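Local coordinates for minor fimbrium anchoring subunit Mfa2 (Porphyromonas gingivalis, PDB 5NFI), which anchors the minor fimbriae in the outer membrane through its interaction with Mfa1 and regulates fimbrial length, at residues F69-I74 with T110-A115; V7-Q12 with A137-Y142; L28-F33 with N43-V48. All coordinates share one frame; numbering follows the deposited sequence.

Contact 1 (F69-I74 with T110-A115); sequences FAWGNI and TTLWYA
Ala70 and Ala115 pair through two backbone hydrogen bonds. One runs from Ala70 N to Ala115 O at 2.9 Å, the other from Ala115 N to Ala70 O. Gly72 and Trp113 form a second such pair. Gly72 N reaches Trp113 O at 2.8 Å, and Trp113 N returns a bond to Gly72 O. Trp71 and Tyr114 lie between them as a non-hydrogen-bonded pair. The strands run antiparallel; the axes of segments 69-72 and 113-115 are at 165°.

This pairing joins strand 64-72 to strand 113-122 inside a beta domain. The family belongs to the transthyretin clan, whose characteristic fold is a beta-sandwich.

The aromatic contacts gather on the side of Trp71 and Tyr114. Tyr114 CD1 stands over one face of the Trp71 indole, 3.5 Å from Trp71 CE2. The two ring planes meet at 49°, so the pair is oblique. Tyr114 CG lies opposite the backbone N (chi1 178°), which brings its ring against the Trp71 indole and alongside Phe69. Tyr114 and Phe69 extend side by side, with Phe69 CB at the edge of the tyrosine ring, 3.9 Å from Tyr114 CE1. The Tyr114 hydroxyl is hydrogen-bonded to Thr116, and Trp71 NE1 bonds to Phe172 O. Leu112 CD2 meets the edge of the indole, 4.3 Å from Trp71 CZ3. Leu112 CD1 lies 3.5 Å from Gly72 O.

Polar side-chain contacts lie past the last backbone pair. Asn73 ND2 donates to Thr111 O at 3.2 Å. The oxygen lies in the amide plane of Asn73, but the donor stands above the carbonyl plane of Thr111. Asn73 is also tied to the 24-26 loop: its ND2 bonds to Glu24 O and its OD1 accepts from Ala26 N.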
# COMPACT_ATOMS: atom_id res chain seq x y z
N PHE A 69 2.84 -16.33 -0.63
CA PHE A 69 2.50 -14.92 -0.44
C PHE A 69 3.44 -14.34 0.61
O PHE A 69 3.67 -14.95 1.66
CB PHE A 69 1.04 -14.75 -0.01
CG PHE A 69 0.05 -15.37 -0.97
CD1 PHE A 69 0.28 -15.36 -2.34
CD2 PHE A 69 -1.10 -15.98 -0.50
CE1 PHE A 69 -0.62 -15.93 -3.22
CE2 PHE A 69 -2.00 -16.56 -1.38
CZ PHE A 69 -1.76 -16.53 -2.74
N ALA A 70 4.01 -13.17 0.35
CA ALA A 70 4.99 -12.64 1.29
C ALA A 70 4.68 -11.20 1.70
O ALA A 70 4.37 -10.33 0.88
CB ALA A 70 6.39 -12.74 0.71
N TRP A 71 4.81 -10.96 3.00
CA TRP A 71 4.51 -9.65 3.53
C TRP A 71 5.70 -9.10 4.28
O TRP A 71 6.27 -9.78 5.13
CB TRP A 71 3.30 -9.71 4.44
CG TRP A 71 2.03 -10.00 3.70
CD1 TRP A 71 1.47 -11.22 3.47
CD2 TRP A 71 1.15 -9.03 3.11
NE1 TRP A 71 0.29 -11.08 2.76
CE2 TRP A 71 0.08 -9.74 2.53
CE3 TRP A 71 1.17 -7.64 3.01
CZ2 TRP A 71 -0.97 -9.10 1.87
CZ3 TRP A 71 0.13 -7.00 2.34
CH2 TRP A 71 -0.93 -7.73 1.79
N GLY A 72 6.06 -7.86 3.96
CA GLY A 72 7.21 -7.23 4.55
C GLY A 72 6.79 -6.13 5.49
O GLY A 72 5.98 -5.28 5.14
N ASN A 73 7.37 -6.18 6.69
CA ASN A 73 7.14 -5.22 7.76
C ASN A 73 5.71 -5.20 8.29
O ASN A 73 5.16 -4.14 8.56
CB ASN A 73 7.52 -3.82 7.29
CG ASN A 73 8.94 -3.76 6.80
OD1 ASN A 73 9.80 -4.54 7.23
ND2 ASN A 73 9.20 -2.83 5.88
N ILE A 74 5.11 -6.37 8.45
CA ILE A 74 3.89 -6.47 9.22
C ILE A 74 4.19 -6.08 10.67
O ILE A 74 5.10 -6.60 11.31
CB ILE A 74 3.30 -7.87 9.16
CG1 ILE A 74 2.58 -8.06 7.82
CG2 ILE A 74 2.35 -8.09 10.31
CD1 ILE A 74 1.94 -9.41 7.69
N THR A 110 6.83 4.16 7.99
CA THR A 110 6.80 2.72 7.82
C THR A 110 6.63 2.32 6.36
O THR A 110 5.95 2.98 5.59
CB THR A 110 5.66 2.06 8.62
OG1 THR A 110 4.45 2.10 7.85
CG2 THR A 110 5.45 2.76 9.95
N THR A 111 7.22 1.20 5.97
CA THR A 111 7.00 0.65 4.65
C THR A 111 6.24 -0.65 4.79
O THR A 111 6.41 -1.35 5.79
CB THR A 111 8.31 0.39 3.92
OG1 THR A 111 9.28 -0.13 4.85
CG2 THR A 111 8.83 1.70 3.35
N LEU A 112 5.38 -0.95 3.83
CA LEU A 112 4.69 -2.22 3.84
C LEU A 112 4.84 -2.85 2.49
O LEU A 112 4.65 -2.18 1.47
CB LEU A 112 3.22 -2.04 4.17
CG LEU A 112 2.44 -3.36 4.21
CD1 LEU A 112 2.73 -4.09 5.50
CD2 LEU A 112 0.94 -3.13 4.04
N TRP A 113 5.18 -4.13 2.47
CA TRP A 113 5.55 -4.75 1.19
C TRP A 113 4.81 -6.05 0.90
O TRP A 113 4.56 -6.83 1.81
CB TRP A 113 7.04 -5.03 1.16
CG TRP A 113 7.90 -3.84 1.37
CD1 TRP A 113 8.16 -3.21 2.56
CD2 TRP A 113 8.64 -3.14 0.37
NE1 TRP A 113 9.01 -2.16 2.35
CE2 TRP A 113 9.33 -2.09 1.02
CE3 TRP A 113 8.79 -3.29 -1.01
CZ2 TRP A 113 10.15 -1.21 0.33
CZ3 TRP A 113 9.60 -2.42 -1.68
CH2 TRP A 113 10.27 -1.38 -1.02
N TYR A 114 4.49 -6.29 -0.37
CA TYR A 114 3.90 -7.56 -0.75
C TYR A 114 4.58 -8.24 -1.95
O TYR A 114 5.04 -7.59 -2.87
CB TYR A 114 2.41 -7.39 -1.06
CG TYR A 114 1.82 -8.71 -1.49
CD1 TYR A 114 1.67 -9.76 -0.58
CD2 TYR A 114 1.50 -8.94 -2.82
CE1 TYR A 114 1.17 -10.99 -0.98
CE2 TYR A 114 1.00 -10.16 -3.22
CZ TYR A 114 0.85 -11.18 -2.30
OH TYR A 114 0.34 -12.39 -2.70
N ALA A 115 4.65 -9.56 -1.92
CA ALA A 115 5.09 -10.29 -3.11
C ALA A 115 4.25 -11.54 -3.34
O ALA A 115 3.81 -12.19 -2.39
CB ALA A 115 6.56 -10.66 -2.98

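Contact 2 (V7-Q12 with A137-Y142); sequences VNFYSQ and ANLREY
Tyr10 and Asn138 cross at about a right angle, with ring and amide planes only 28° apart and stacked. They sit where strand 3-10 joins strand 133-151 in a parallel beta pairing, in a domain of the transthyretin clan, consistent with its beta-sandwich fold. Tyr10 CG is held between its backbone N and carbonyl carbon (chi1 67°). This lays the ring across the Ala137-Asn138 backbone. Asn138 CB makes a CH-pi contact over the face, 4.1 Å from the centroid of the Tyr10 ring. Arg136 adds a cation-pi contact to the same ring.

The Asn138 amide then turns to the backbone of Gln12. OD1 accepts from Gln12 N at 3.0 Å, with the donor above the plane of the side-chain carbonyl. This bond carries the link between the strands past the regular pairing. ND2 donates to Gln12 O, which lies in the amide plane, but the modelled length is too short to be trusted. If this bond is real, the two together would limit rotation of the amide.

Phe9 and Ala137 point to the other face of the sheet. Ala137 CB touches the ring obliquely, 3.7 Å from Phe9 CD1. Leu139 CD1 lies 3.8 Å from Phe9 CB. Within segment 7-12, Val7 CG1 lies over one face of the Phe9 ring, offset toward its rim.

Backbone bonds run on either side of the Phe9-Ala137 pair. Ala137 N donates to Asn8 O at 2.9 Å, and Tyr10 N donates to Ala137 O at 3.1 Å. The next step is Leu139 N to Tyr10 O. Ser11 OG is anti to its backbone N (chi1 -171°), which places it at Leu139 O. It donates to that oxygen at 2.6 Å, nearly along the C=O axis.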
# COMPACT_ATOMS: atom_id res chain seq x y z
N VAL A 7 13.21 -19.31 -1.01
CA VAL A 7 12.69 -18.12 -1.67
C VAL A 7 13.65 -16.95 -1.52
O VAL A 7 14.12 -16.64 -0.43
CB VAL A 7 11.32 -17.71 -1.12
CG1 VAL A 7 10.83 -16.47 -1.84
CG2 VAL A 7 10.31 -18.83 -1.30
N ASN A 8 13.93 -16.32 -2.65
CA ASN A 8 14.76 -15.14 -2.72
C ASN A 8 13.91 -13.89 -2.91
O ASN A 8 13.01 -13.86 -3.76
CB ASN A 8 15.75 -15.26 -3.87
CG ASN A 8 16.51 -13.98 -4.10
OD1 ASN A 8 16.10 -13.13 -4.91
ND2 ASN A 8 17.62 -13.81 -3.38
N PHE A 9 14.18 -12.85 -2.14
CA PHE A 9 13.31 -11.69 -2.22
C PHE A 9 14.05 -10.52 -2.82
O PHE A 9 15.16 -10.17 -2.37
CB PHE A 9 12.74 -11.33 -0.85
CG PHE A 9 11.79 -12.36 -0.30
CD1 PHE A 9 10.57 -12.60 -0.93
CD2 PHE A 9 12.11 -13.09 0.84
CE1 PHE A 9 9.69 -13.55 -0.42
CE2 PHE A 9 11.22 -14.02 1.35
CZ PHE A 9 10.01 -14.25 0.73
N TYR A 10 13.44 -9.95 -3.86
CA TYR A 10 13.95 -8.78 -4.56
C TYR A 10 12.85 -7.73 -4.72
O TYR A 10 11.71 -7.93 -4.30
CB TYR A 10 14.53 -9.18 -5.93
CG TYR A 10 13.55 -9.69 -6.97
CD1 TYR A 10 13.04 -10.98 -6.92
CD2 TYR A 10 13.16 -8.88 -8.04
CE1 TYR A 10 12.16 -11.45 -7.89
CE2 TYR A 10 12.27 -9.34 -9.01
CZ TYR A 10 11.78 -10.63 -8.94
OH TYR A 10 10.91 -11.11 -9.89
N SER A 11 13.20 -6.59 -5.30
CA SER A 11 12.21 -5.58 -5.61
C SER A 11 12.55 -4.91 -6.94
O SER A 11 13.55 -4.20 -7.06
CB SER A 11 12.11 -4.54 -4.50
OG SER A 11 11.00 -3.67 -4.71
N GLN A 12 11.72 -5.17 -7.93
CA GLN A 12 11.91 -4.60 -9.25
C GLN A 12 10.57 -4.11 -9.73
O GLN A 12 9.65 -4.88 -9.99
CB GLN A 12 12.50 -5.62 -10.21
CG GLN A 12 12.84 -5.03 -11.55
CD GLN A 12 13.88 -5.84 -12.28
OE1 GLN A 12 14.10 -7.02 -11.98
NE2 GLN A 12 14.53 -5.22 -13.25
N ALA A 137 10.70 -13.97 -5.47
CA ALA A 137 9.47 -13.19 -5.32
C ALA A 137 9.76 -11.69 -5.35
O ALA A 137 10.71 -11.23 -4.75
CB ALA A 137 8.76 -13.56 -4.04
N ASN A 138 8.92 -10.93 -6.06
CA ASN A 138 9.10 -9.48 -6.21
C ASN A 138 8.27 -8.67 -5.21
O ASN A 138 7.03 -8.62 -5.30
CB ASN A 138 8.77 -9.05 -7.64
CG ASN A 138 9.11 -7.58 -7.91
OD1 ASN A 138 9.39 -6.79 -7.00
ND2 ASN A 138 9.06 -7.20 -9.19
N LEU A 139 8.95 -8.05 -4.26
CA LEU A 139 8.27 -7.25 -3.26
C LEU A 139 7.98 -5.89 -3.85
O LEU A 139 8.89 -5.18 -4.29
CB LEU A 139 9.12 -7.12 -1.99
CG LEU A 139 9.31 -8.38 -1.16
CD1 LEU A 139 10.58 -8.28 -0.35
CD2 LEU A 139 8.12 -8.59 -0.24
N ARG A 140 6.68 -5.56 -3.88
CA ARG A 140 6.18 -4.27 -4.27
C ARG A 140 5.75 -3.51 -3.04
O ARG A 140 5.06 -4.06 -2.17
CB ARG A 140 5.01 -4.42 -5.24
CG ARG A 140 4.28 -3.12 -5.57
CD ARG A 140 5.07 -2.17 -6.47
NE ARG A 140 4.27 -0.96 -6.67
CZ ARG A 140 4.70 0.28 -6.43
NH1 ARG A 140 5.95 0.50 -6.02
NH2 ARG A 140 3.89 1.31 -6.61
N GLU A 141 6.14 -2.24 -2.94
CA GLU A 141 5.74 -1.41 -1.81
C GLU A 141 4.29 -0.99 -1.96
O GLU A 141 3.88 -0.55 -3.03
CB GLU A 141 6.63 -0.18 -1.66
CG GLU A 141 6.29 0.60 -0.41
CD GLU A 141 7.11 1.85 -0.23
OE1 GLU A 141 8.03 2.07 -1.07
OE2 GLU A 141 6.85 2.59 0.75
N TYR A 142 3.54 -1.12 -0.87
CA TYR A 142 2.11 -0.81 -0.82
C TYR A 142 1.83 0.51 -0.11
O TYR A 142 0.79 1.12 -0.33
CB TYR A 142 1.35 -1.91 -0.08
CG TYR A 142 0.83 -3.04 -0.95
CD1 TYR A 142 1.37 -3.31 -2.20
CD2 TYR A 142 -0.22 -3.83 -0.50
CE1 TYR A 142 0.88 -4.33 -2.98
CE2 TYR A 142 -0.72 -4.85 -1.27
CZ TYR A 142 -0.17 -5.10 -2.51
OH TYR A 142 -0.68 -6.13 -3.27

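Contact 3 (L28-F33 with N43-V48); sequences LNVYAF and NVFEDV
Leu28 and Phe45 form a hydrogen-bonded pair in the beta hairpin made by strands 28-33 and 39-45. Leu28 N donates to Phe45 O at 2.9 Å, and Phe45 N donates to Leu28 O. Val30 and Asn43 repeat the pattern, with Val30 N at 2.8 Å from Asn43 O and Asn43 N bonded to Val30 O. Asn29 and Val44 stand between them as a non-hydrogen-bonded pair. The strand axes run antiparallel at 157°.

A weak side-chain bond adds to this. Asn43 ND2 reaches Val30 O at 3.4 Å, although its stronger partner is Ser41 OG.

The apolar contacts lie on the side of Leu28, Val30 and Phe45. Phe45 CG is opposite its carbonyl carbon (chi1 -49°), which turns the ring edge to Leu28 and Val30. Val30 CG2 meets that edge 3.9 Å from Phe45 CE2, and Leu28 CB lies 4.0 Å from Phe45 CD2. Trp56 also meets the Phe45 ring. On the opposite face Asn29 and Val44 lie side by side, with Asn29 ND2 against Val44 CG2. Back on the Leu28 side, Val48, past the strand end, crosses Leu28 at about a right angle, with Val48 CG2 3.7 Å from Leu28 CD1.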
# COMPACT_ATOMS: atom_id res chain seq x y z
N LEU A 28 9.57 -10.47 7.79
CA LEU A 28 8.79 -11.15 6.77
C LEU A 28 7.74 -12.08 7.39
O LEU A 28 7.98 -12.70 8.43
CB LEU A 28 9.70 -11.97 5.84
CG LEU A 28 10.53 -11.20 4.80
CD1 LEU A 28 11.56 -12.11 4.18
CD2 LEU A 28 9.65 -10.54 3.72
N ASN A 29 6.59 -12.15 6.74
CA ASN A 29 5.57 -13.13 7.03
C ASN A 29 5.31 -13.84 5.70
O ASN A 29 4.75 -13.25 4.77
CB ASN A 29 4.29 -12.50 7.58
CG ASN A 29 4.48 -11.86 8.96
OD1 ASN A 29 5.11 -10.81 9.11
ND2 ASN A 29 3.86 -12.46 9.97
N VAL A 30 5.74 -15.09 5.58
CA VAL A 30 5.65 -15.81 4.32
C VAL A 30 4.74 -17.02 4.47
O VAL A 30 4.95 -17.88 5.34
CB VAL A 30 7.04 -16.24 3.84
CG1 VAL A 30 6.96 -16.79 2.44
CG2 VAL A 30 7.97 -15.05 3.87
N TYR A 31 3.71 -17.07 3.62
CA TYR A 31 2.69 -18.11 3.68
C TYR A 31 2.71 -18.97 2.43
O TYR A 31 3.04 -18.48 1.34
CB TYR A 31 1.29 -17.49 3.87
CG TYR A 31 1.23 -16.58 5.06
CD1 TYR A 31 1.08 -17.09 6.34
CD2 TYR A 31 1.35 -15.20 4.92
CE1 TYR A 31 1.04 -16.27 7.43
CE2 TYR A 31 1.32 -14.36 6.01
CZ TYR A 31 1.17 -14.92 7.27
OH TYR A 31 1.14 -14.11 8.38
N ALA A 32 2.34 -20.24 2.58
CA ALA A 32 2.25 -21.14 1.44
C ALA A 32 0.82 -21.66 1.32
O ALA A 32 0.26 -22.17 2.29
CB ALA A 32 3.24 -22.29 1.56
N PHE A 33 0.24 -21.50 0.14
CA PHE A 33 -1.08 -22.01 -0.14
C PHE A 33 -0.94 -23.06 -1.22
O PHE A 33 -0.03 -22.97 -2.06
CB PHE A 33 -2.04 -20.88 -0.55
CG PHE A 33 -2.35 -19.93 0.58
CD1 PHE A 33 -1.37 -19.09 1.08
CD2 PHE A 33 -3.59 -19.93 1.17
CE1 PHE A 33 -1.64 -18.25 2.14
CE2 PHE A 33 -3.87 -19.09 2.23
CZ PHE A 33 -2.89 -18.25 2.71
N ASN A 43 5.14 -18.74 8.10
CA ASN A 43 6.47 -18.49 8.64
C ASN A 43 6.77 -17.02 8.90
O ASN A 43 6.33 -16.13 8.16
CB ASN A 43 7.52 -19.05 7.68
CG ASN A 43 7.25 -20.49 7.32
OD1 ASN A 43 7.50 -21.40 8.12
ND2 ASN A 43 6.73 -20.72 6.12
N VAL A 44 7.54 -16.77 9.95
CA VAL A 44 7.90 -15.41 10.34
C VAL A 44 9.41 -15.27 10.44
O VAL A 44 10.08 -16.10 11.06
CB VAL A 44 7.25 -15.04 11.68
CG1 VAL A 44 7.66 -13.65 12.10
CG2 VAL A 44 5.71 -15.15 11.59
N PHE A 45 9.97 -14.25 9.80
CA PHE A 45 11.42 -14.05 9.86
C PHE A 45 11.77 -12.64 10.31
O PHE A 45 11.44 -11.66 9.64
CB PHE A 45 12.08 -14.35 8.51
CG PHE A 45 11.67 -15.66 7.92
CD1 PHE A 45 12.09 -16.86 8.47
CD2 PHE A 45 10.85 -15.71 6.80
CE1 PHE A 45 11.71 -18.07 7.92
CE2 PHE A 45 10.45 -16.91 6.25
CZ PHE A 45 10.88 -18.09 6.82
N GLU A 46 12.43 -12.53 11.46
CA GLU A 46 12.91 -11.25 11.93
C GLU A 46 14.32 -11.01 11.36
O GLU A 46 14.89 -11.88 10.73
CB GLU A 46 12.91 -11.21 13.46
CG GLU A 46 11.64 -11.76 14.09
CD GLU A 46 10.44 -10.84 13.93
OE1 GLU A 46 10.65 -9.63 13.66
OE2 GLU A 46 9.29 -11.33 14.07
N ASP A 47 14.84 -9.80 11.57
CA ASP A 47 16.19 -9.43 11.17
C ASP A 47 16.48 -9.63 9.69
O ASP A 47 17.60 -9.95 9.29
CB ASP A 47 17.20 -10.19 12.03
CG ASP A 47 16.92 -10.02 13.51
OD1 ASP A 47 16.45 -8.92 13.90
OD2 ASP A 47 17.16 -10.98 14.29
N VAL A 48 15.46 -9.43 8.86
CA VAL A 48 15.62 -9.58 7.43
C VAL A 48 16.53 -8.51 6.84
O VAL A 48 16.38 -7.32 7.10
CB VAL A 48 14.25 -9.54 6.71
CG1 VAL A 48 14.43 -9.45 5.20
CG2 VAL A 48 13.43 -10.75 7.08

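Overall arrangement
The three contacts lie in one beta domain. Contact 1 is about 9 Å from contact 2 and about 10 Å from contact 3, centre to centre. One edge of strand 64-72 pairs with strand 113-122 in contact 1, the other with strand 28-33 of contact 3, where Trp71 O meets Asn29 N at 2.9 Å. Beyond contact 1, a backbone hydrogen bond joins Arg140 N to Tyr114 O at 2.8 Å. Strand 133-151 pairs with strand 3-10 near Ala137 and with strand 113-122 near Arg140. Contacts 2 and 3, centres about 13 Å apart, meet through side chains. Phe9 CE2 packs 3.4 Å from Leu28 CD1, and Phe9 CZ touches Val30 CG2.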